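Local coordinates for uncharacterized protein Atu1735 (Agrobacterium tumefaciens, PDB 2PPX), which is of unknown function but, as an XRE-family-like helix-turn-helix protein, probably binds DNA and may act as a transcriptional regulator, at residues 42-46 against 47-51; 58-61 against 62-66; 75-78 against 79-83. All blocks are in the same frame, centred on the assembly; numbering follows the deposited sequence. Where two conformers were deposited one is given.

Contact 1: 42-46 against 47-51; sequences LKLTQ and EEFSA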
loop_
_atom_site.group_PDB
_atom_site.type_symbol
_atom_site.label_atom_id
_atom_site.label_comp_id
_atom_site.label_asym_id
_atom_site.label_seq_id
_atom_site.Cartn_x
_atom_site.Cartn_y
_atom_site.Cartn_z
ATOM N N LEU A 42 18.269 -15.752 7.314
ATOM C CA LEU A 42 18.184 -16.681 6.192
ATOM C C LEU A 42 19.399 -16.602 5.249
ATOM O O LEU A 42 19.463 -17.362 4.287
ATOM C CB LEU A 42 16.897 -16.419 5.391
ATOM C CG LEU A 42 15.567 -16.564 6.140
ATOM C CD1 LEU A 42 14.389 -16.261 5.208
ATOM C CD2 LEU A 42 15.444 -17.949 6.788
ATOM N N LYS A 43 20.330 -15.683 5.530
ATOM C CA LYS A 43 21.537 -15.487 4.716
ATOM C C LYS A 43 21.228 -15.160 3.251
ATOM O O LYS A 43 21.867 -15.689 2.332
ATOM C CB LYS A 43 22.478 -16.700 4.801
ATOM C CG LYS A 43 23.471 -16.655 5.954
ATOM C CD LYS A 43 24.791 -17.338 5.576
ATOM C CE LYS A 43 24.644 -18.845 5.375
ATOM N NZ LYS A 43 25.952 -19.533 5.139
ATOM N N LEU A 44 20.250 -14.285 3.044
ATOM C CA LEU A 44 19.857 -13.862 1.712
ATOM C C LEU A 44 20.225 -12.416 1.516
ATOM O O LEU A 44 20.094 -11.601 2.432
ATOM C CB LEU A 44 18.348 -14.043 1.491
ATOM C CG LEU A 44 17.917 -15.516 1.584
ATOM C CD1 LEU A 44 16.403 -15.610 1.482
ATOM C CD2 LEU A 44 18.621 -16.427 0.540
ATOM N N THR A 45 20.694 -12.085 0.318
ATOM C CA THR A 45 20.873 -10.683 -0.027
ATOM C C THR A 45 19.497 -10.036 -0.221
ATOM O O THR A 45 18.462 -10.726 -0.294
ATOM C CB THR A 45 21.674 -10.518 -1.342
ATOM O OG1 THR A 45 20.874 -10.996 -2.422
ATOM C CG2 THR A 45 23.024 -11.270 -1.311
ATOM N N GLN A 46 19.469 -8.713 -0.314
ATOM C CA GLN A 46 18.204 -8.016 -0.569
ATOM C C GLN A 46 17.558 -8.482 -1.877
ATOM O O GLN A 46 16.345 -8.724 -1.927
ATOM C CB GLN A 46 18.392 -6.500 -0.570
ATOM C CG GLN A 46 18.812 -5.928 0.836
ATOM C CD GLN A 46 18.943 -4.408 0.803
ATOM O OE1 GLN A 46 19.384 -3.852 -0.191
ATOM N NE2 GLN A 46 18.542 -3.734 1.881
ATOM N N GLU A 47 18.375 -8.634 -2.916
ATOM C CA GLU A 47 17.951 -9.107 -4.238
ATOM C C GLU A 47 17.315 -10.487 -4.177
ATOM O O GLU A 47 16.263 -10.748 -4.754
ATOM C CB GLU A 47 19.174 -9.178 -5.177
ATOM C CG GLU A 47 19.727 -7.824 -5.612
ATOM C CD GLU A 47 20.542 -7.069 -4.544
ATOM O OE1 GLU A 47 20.892 -5.911 -4.874
ATOM O OE2 GLU A 47 20.835 -7.588 -3.419
ATOM N N GLU A 48 18.001 -11.391 -3.485
ATOM C CA GLU A 48 17.527 -12.762 -3.336
ATOM C C GLU A 48 16.198 -12.841 -2.574
ATOM O O GLU A 48 15.281 -13.569 -2.975
ATOM C CB GLU A 48 18.581 -13.629 -2.639
ATOM C CG GLU A 48 19.834 -13.840 -3.482
ATOM C CD GLU A 48 20.964 -14.524 -2.727
ATOM O OE1 GLU A 48 21.101 -14.352 -1.502
ATOM O OE2 GLU A 48 21.733 -15.251 -3.377
ATOM N N PHE A 49 16.120 -12.112 -1.460
ATOM C CA PHE A 49 14.933 -12.105 -0.619
ATOM C C PHE A 49 13.763 -11.514 -1.406
ATOM O O PHE A 49 12.663 -12.084 -1.417
ATOM C CB PHE A 49 15.193 -11.318 0.699
ATOM C CG PHE A 49 14.115 -11.527 1.767
ATOM C CD1 PHE A 49 12.959 -10.742 1.755
ATOM C CD2 PHE A 49 14.260 -12.516 2.740
ATOM C CE1 PHE A 49 11.955 -10.924 2.709
ATOM C CE2 PHE A 49 13.287 -12.715 3.706
ATOM C CZ PHE A 49 12.118 -11.898 3.686
ATOM N N SER A 50 14.008 -10.386 -2.090
ATOM C CA SER A 50 13.023 -9.756 -2.972
ATOM C C SER A 50 12.453 -10.723 -4.016
ATOM O O SER A 50 11.235 -10.843 -4.146
ATOM C CB SER A 50 13.596 -8.486 -3.634
ATOM O OG SER A 50 12.727 -7.982 -4.643
ATOM N N ALA A 51 13.319 -11.462 -4.709
ATOM C CA ALA A 51 12.863 -12.384 -5.747
ATOM C C ALA A 51 12.191 -13.629 -5.144
ATOM O O ALA A 51 11.166 -14.084 -5.647
ATOM C CB ALA A 51 14.027 -12.809 -6.677
HETATM O O HOH W 1 23.286 -14.985 -0.048
HETATM O O HOH W 2 21.154 -4.872 -2.398
#
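T45 and E48 grip each other reciprocally in a capping box, the classic way of starting an alpha-helix. The amide N of E48 donates to OG1 of T45 at 3.1 Å, and in return T45 N donates to OE1 of E48 at 2.9 Å in a nearly straight bond of 170°. That second bond reaches the carboxylate on its anti side, 25° out of plane. OG1 is placed for its part by a chi1 of 68°, which sets the hydroxyl between the backbone N and the carbonyl carbon of T45, turned to the first helical turn. The extended side chain of E48 runs back across T45, its CG lying 3.2 Å from T45 OG1.

Next to this polar clasp, L42 and L44 bring their CD1 methyls to the F49 ring, L42 at its edge and L44 obliquely. F49 is buried against I35 and I38 of helix 34-41 and L60 of helix 57-64, so the capping box and a buried ring lie on the same first turn of helix 46-53. From that turn Q46 NE2 donates to E64 OE1, and Q46 OE1 accepts from R61 NE. On the other flank a Schellman motif at K43 ends helix 34-41, and water 1 ties it to the box, donating to K43 O at 2.9 Å and to E48 OE1 at 2.7 Å.

Contact 2: 58-61 against 62-66; sequences GTLR and DWEQG. With SO4 (sulfate ion), chain C.
The indole of W63 carries the carbonyl oxygen of T59 over one face, T59 O standing 3.3 Å above the ring plane and offset toward the rim. The same oxygen accepts the backbone bond from W63 N at 2.9 Å, so one acceptor of helix 57-64 serves the helix and also lies against part of one indole face. Chi1 of W63, at -62°, lays CG beside its own backbone N, and the indole thereby folds back along the preceding turn.

The other flat group, the R61 guanidinium, meets a sulfate at its edge. NH1 donates to O3 of the sulfate at 2.9 Å and NH2 to O1 at 3.1 Å; a weak third bond runs from NH1 to O1. An extended chain carries the group out to this anion, and R67 of the second subunit binds the same sulfate.

Between these two, L60 and E64 lie side by side, CD2 of L60 coming 3.6 Å from OE2 of E64. That buried oxygen also forms a salt bridge to R39. On the D62 side, water 3 donates to D62 OD2 at 2.6 Å.

Helix 57-64 is the second helix of the helix-turn-helix, and so probably the recognition helix. D62 accepts the first-turn amides of G58 and T59 on the second subunit's helix 57-64, so part of this helix is engaged in a subunit contact in the crystal assembly. The sulfate probably comes from the crystallisation liquor, yet its capture by R61 is consistent with a surface able to receive an anion such as a phosphate.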
loop_
_atom_site.group_PDB
_atom_site.type_symbol
_atom_site.label_atom_id
_atom_site.label_comp_id
_atom_site.label_asym_id
_atom_site.label_seq_id
_atom_site.Cartn_x
_atom_site.Cartn_y
_atom_site.Cartn_z
ATOM N N GLY A 58 12.720 -1.975 -3.870
ATOM C CA GLY A 58 12.732 -0.636 -3.285
ATOM C C GLY A 58 11.957 -0.605 -1.985
ATOM O O GLY A 58 12.434 -0.076 -0.999
ATOM N N THR A 59 10.767 -1.197 -1.976
ATOM C CA THR A 59 10.038 -1.225 -0.730
ATOM C C THR A 59 10.714 -2.087 0.377
ATOM O O THR A 59 10.695 -1.674 1.542
ATOM C CB THR A 59 8.517 -1.441 -0.938
ATOM O OG1 THR A 59 7.820 -0.924 0.196
ATOM C CG2 THR A 59 8.163 -2.912 -1.163
ATOM N N LEU A 60 11.342 -3.207 0.029
ATOM C CA LEU A 60 12.163 -3.976 0.968
ATOM C C LEU A 60 13.204 -3.018 1.576
ATOM O O LEU A 60 13.363 -2.965 2.792
ATOM C CB LEU A 60 12.860 -5.159 0.255
ATOM C CG LEU A 60 13.747 -6.109 1.095
ATOM C CD1 LEU A 60 13.867 -7.497 0.404
ATOM C CD2 LEU A 60 15.132 -5.517 1.213
ATOM N N ARG A 61 13.897 -2.266 0.716
ATOM C CA ARG A 61 14.933 -1.345 1.179
ATOM C C ARG A 61 14.316 -0.256 2.075
ATOM O O ARG A 61 14.895 0.082 3.109
ATOM C CB ARG A 61 15.703 -0.736 -0.011
ATOM C CG ARG A 61 16.691 -1.759 -0.615
ATOM C CD ARG A 61 17.178 -1.321 -1.985
ATOM N NE ARG A 61 18.208 -2.244 -2.447
ATOM C CZ ARG A 61 18.638 -2.332 -3.705
ATOM N NH1 ARG A 61 18.109 -1.565 -4.658
ATOM N NH2 ARG A 61 19.596 -3.205 -4.007
ATOM N N ASP A 62 13.134 0.251 1.695
ATOM C CA ASP A 62 12.476 1.244 2.559
ATOM C C ASP A 62 12.203 0.661 3.947
ATOM O O ASP A 62 12.424 1.342 4.945
ATOM C CB ASP A 62 11.153 1.746 1.993
ATOM C CG ASP A 62 11.316 2.730 0.857
ATOM O OD1 ASP A 62 12.382 3.407 0.733
ATOM O OD2 ASP A 62 10.302 2.881 0.107
ATOM N N TRP A 63 11.687 -0.560 4.002
ATOM C CA TRP A 63 11.368 -1.180 5.280
ATOM C C TRP A 63 12.651 -1.362 6.129
ATOM O O TRP A 63 12.670 -1.029 7.333
ATOM C CB TRP A 63 10.620 -2.509 5.111
ATOM C CG TRP A 63 9.278 -2.418 4.439
ATOM C CD1 TRP A 63 8.533 -1.279 4.190
ATOM C CD2 TRP A 63 8.533 -3.512 3.891
ATOM N NE1 TRP A 63 7.384 -1.624 3.531
ATOM C CE2 TRP A 63 7.338 -2.980 3.365
ATOM C CE3 TRP A 63 8.746 -4.893 3.838
ATOM C CZ2 TRP A 63 6.368 -3.779 2.742
ATOM C CZ3 TRP A 63 7.773 -5.693 3.244
ATOM C CH2 TRP A 63 6.606 -5.120 2.686
ATOM N N GLU A 64 13.719 -1.845 5.486
ATOM C CA GLU A 64 14.996 -2.114 6.187
ATOM C C GLU A 64 15.682 -0.842 6.688
ATOM O O GLU A 64 16.335 -0.860 7.746
ATOM C CB GLU A 64 15.929 -2.956 5.307
ATOM C CG GLU A 64 15.426 -4.387 5.139
ATOM C CD GLU A 64 16.516 -5.329 4.598
ATOM O OE1 GLU A 64 17.647 -4.856 4.303
ATOM O OE2 GLU A 64 16.223 -6.534 4.450
ATOM N N GLN A 65 15.489 0.260 5.973
ATOM C CA GLN A 65 16.074 1.533 6.357
ATOM C C GLN A 65 15.180 2.405 7.249
ATOM O O GLN A 65 15.567 3.508 7.618
ATOM C CB GLN A 65 16.528 2.314 5.107
ATOM C CG GLN A 65 17.601 1.542 4.344
ATOM C CD GLN A 65 18.057 2.235 3.091
ATOM O OE1 GLN A 65 17.565 1.949 1.997
ATOM N NE2 GLN A 65 19.003 3.174 3.238
ATOM N N GLY A 66 13.989 1.924 7.585
ATOM C CA GLY A 66 13.060 2.735 8.366
ATOM C C GLY A 66 12.442 3.896 7.594
ATOM O O GLY A 66 11.953 4.830 8.206
HETATM S S SO4 C . 19.261 -2.121 -8.084
HETATM O O1 SO4 C . 20.116 -2.667 -7.025
HETATM O O2 SO4 C . 18.729 -3.215 -8.901
HETATM O O3 SO4 C . 18.145 -1.368 -7.521
HETATM O O4 SO4 C . 20.037 -1.202 -8.909
HETATM O O HOH W 3 7.979 2.021 0.920
#

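Contact 3: 75-78 against 79-83; sequences RAYL and KIIAV. With SO4 (sulfate ion), chain E; SO4 (sulfate ion), chain D.
I81 packs back against Y77, one helical turn earlier, and its side chain can be followed outward atom by atom. CB sits 3.6 Å from the carbonyl oxygen L78 O. CG1, set beside the backbone N by a chi1 of -66°, passes 3.4 Å from Y77 O and touches the ring at CE1. The terminal CD1 then lies over one face of the Y77 ring, 3.9 Å from its centroid and 14° off the normal, a CH-pi contact displaced toward the rim. L78 runs alongside, its CD2 methyl 4.0 Å from I81 CD1, so the methyl meets the ring face and, from another side, the L78 branch.

CG anti to the backbone N carries the Y77 ring beside I81, and chi2 of 40° turns a face to it; the hydroxyl is hydrogen-bonded to Y53 O. A76, Y77 and I80 also pack on the third subunit.

R75, an exposed residue, meets two sulfates, probably from the crystallisation liquor, at its guanidinium edge. NE and NH2 donate to one, NH2 to O2 at 2.7 Å; NH1 and NH2 donate to the other, and NH1 also to P70 O. Residues of other subunits bind these ions too.

Buried L78 and I81, facing helices 34-41 and 46-53, contrast with exposed R75 and partly exposed K79, as in an amphipathic helix of an all-helical XRE-like domain.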
loop_
_atom_site.group_PDB
_atom_site.type_symbol
_atom_site.label_atom_id
_atom_site.label_comp_id
_atom_site.label_asym_id
_atom_site.label_seq_id
_atom_site.Cartn_x
_atom_site.Cartn_y
_atom_site.Cartn_z
ATOM N N ARG A 75 2.923 -7.412 7.192
ATOM C CA ARG A 75 3.452 -7.886 8.460
ATOM C C ARG A 75 3.062 -9.324 8.695
ATOM O O ARG A 75 3.888 -10.123 9.186
ATOM C CB ARG A 75 2.975 -7.041 9.663
ATOM C CG ARG A 75 3.497 -5.604 9.608
ATOM C CD ARG A 75 3.294 -4.896 10.929
ATOM N NE ARG A 75 1.881 -4.724 11.336
ATOM C CZ ARG A 75 1.072 -3.726 10.946
ATOM N NH1 ARG A 75 1.457 -2.794 10.053
ATOM N NH2 ARG A 75 -0.155 -3.659 11.451
ATOM N N ALA A 76 1.798 -9.654 8.385
ATOM C CA ALA A 76 1.307 -11.037 8.541
ATOM C C ALA A 76 2.139 -11.964 7.644
ATOM O O ALA A 76 2.594 -13.025 8.064
ATOM C CB ALA A 76 -0.160 -11.110 8.199
ATOM N N TYR A 77 2.364 -11.520 6.408
ATOM C CA TYR A 77 3.161 -12.289 5.434
ATOM C C TYR A 77 4.601 -12.545 5.932
ATOM O O TYR A 77 5.122 -13.643 5.803
ATOM C CB TYR A 77 3.158 -11.540 4.087
ATOM C CG TYR A 77 3.949 -12.239 2.988
ATOM C CD1 TYR A 77 3.907 -13.629 2.836
ATOM C CD2 TYR A 77 4.705 -11.495 2.088
ATOM C CE1 TYR A 77 4.630 -14.251 1.841
ATOM C CE2 TYR A 77 5.426 -12.102 1.078
ATOM C CZ TYR A 77 5.384 -13.469 0.953
ATOM O OH TYR A 77 6.120 -14.074 -0.030
ATOM N N LEU A 78 5.242 -11.510 6.462
ATOM C CA LEU A 78 6.584 -11.612 7.045
ATOM C C LEU A 78 6.642 -12.574 8.199
ATOM O O LEU A 78 7.630 -13.288 8.366
ATOM C CB LEU A 78 7.087 -10.230 7.524
ATOM C CG LEU A 78 7.429 -9.314 6.353
ATOM C CD1 LEU A 78 7.696 -7.883 6.779
ATOM C CD2 LEU A 78 8.623 -9.901 5.513
ATOM N N LYS A 79 5.585 -12.610 8.998
ATOM C CA LYS A 79 5.507 -13.622 10.046
ATOM C C LYS A 79 5.458 -15.055 9.486
ATOM O O LYS A 79 6.091 -15.974 10.031
ATOM C CB LYS A 79 4.337 -13.341 10.986
ATOM C CG LYS A 79 4.123 -14.483 11.996
ATOM C CD LYS A 79 3.973 -13.940 13.401
ATOM C CE LYS A 79 4.094 -15.060 14.440
ATOM N NZ LYS A 79 2.921 -14.977 15.349
ATOM N N ILE A 80 4.747 -15.262 8.370
ATOM C CA ILE A 80 4.685 -16.601 7.782
ATOM C C ILE A 80 6.029 -17.001 7.224
ATOM O O ILE A 80 6.453 -18.152 7.385
ATOM C CB ILE A 80 3.632 -16.724 6.626
ATOM C CG1 ILE A 80 2.275 -16.183 7.074
ATOM C CG2 ILE A 80 3.547 -18.183 6.178
ATOM C CD1 ILE A 80 1.745 -16.820 8.304
ATOM N N ILE A 81 6.688 -16.060 6.560
ATOM C CA ILE A 81 8.044 -16.297 6.041
ATOM C C ILE A 81 8.959 -16.734 7.197
ATOM O O ILE A 81 9.663 -17.741 7.108
ATOM C CB ILE A 81 8.636 -15.027 5.348
ATOM C CG1 ILE A 81 7.843 -14.675 4.085
ATOM C CG2 ILE A 81 10.148 -15.223 5.042
ATOM C CD1 ILE A 81 8.205 -13.325 3.492
ATOM N N ALA A 82 8.940 -15.966 8.284
ATOM C CA ALA A 82 9.732 -16.299 9.479
ATOM C C ALA A 82 9.450 -17.706 10.034
ATOM O O ALA A 82 10.392 -18.452 10.390
ATOM C CB ALA A 82 9.522 -15.241 10.558
ATOM N N VAL A 83 8.171 -18.084 10.119
ATOM C CA VAL A 83 7.790 -19.397 10.652
ATOM C C VAL A 83 8.179 -20.524 9.690
ATOM O O VAL A 83 8.601 -21.592 10.129
ATOM C CB VAL A 83 6.272 -19.473 11.036
ATOM C CG1 VAL A 83 5.861 -20.880 11.448
ATOM C CG2 VAL A 83 5.970 -18.508 12.162
HETATM S S SO4 E . -0.941 -6.589 13.617
HETATM O O1 SO4 E . 0.290 -6.907 12.881
HETATM O O2 SO4 E . -1.263 -5.174 13.446
HETATM O O3 SO4 E . -2.092 -7.370 13.159
HETATM O O4 SO4 E . -0.709 -6.896 15.024
HETATM S S SO4 D . -1.249 -0.136 9.477
HETATM O O1 SO4 D . -1.867 -1.271 10.175
HETATM O O2 SO4 D . 0.030 -0.514 8.883
HETATM O O3 SO4 D . -2.121 0.353 8.413
HETATM O O4 SO4 D . -1.035 0.864 10.526
#

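Overall arrangement
The three contacts follow one another along the chain, each a local turn rather than a meeting of distant segments. Contact 1 opens helix 46-53, contact 2 covers most of helix 57-64 and the Schellman turn at G66, and contact 3 lies on helix 72-83; their centres are 13 to 16 Å apart. The first two fall within the helix-turn-helix range and meet directly through polar and apolar side chains of helices 46-53 and 57-64. Contact 3 lies across the centre of the chain from both, yet I81 touches F49 and L78 touches W63. Side chains from all three helices thus share one core, against which helices 46-53 and 57-64, the probable DNA-binding pair, are packed.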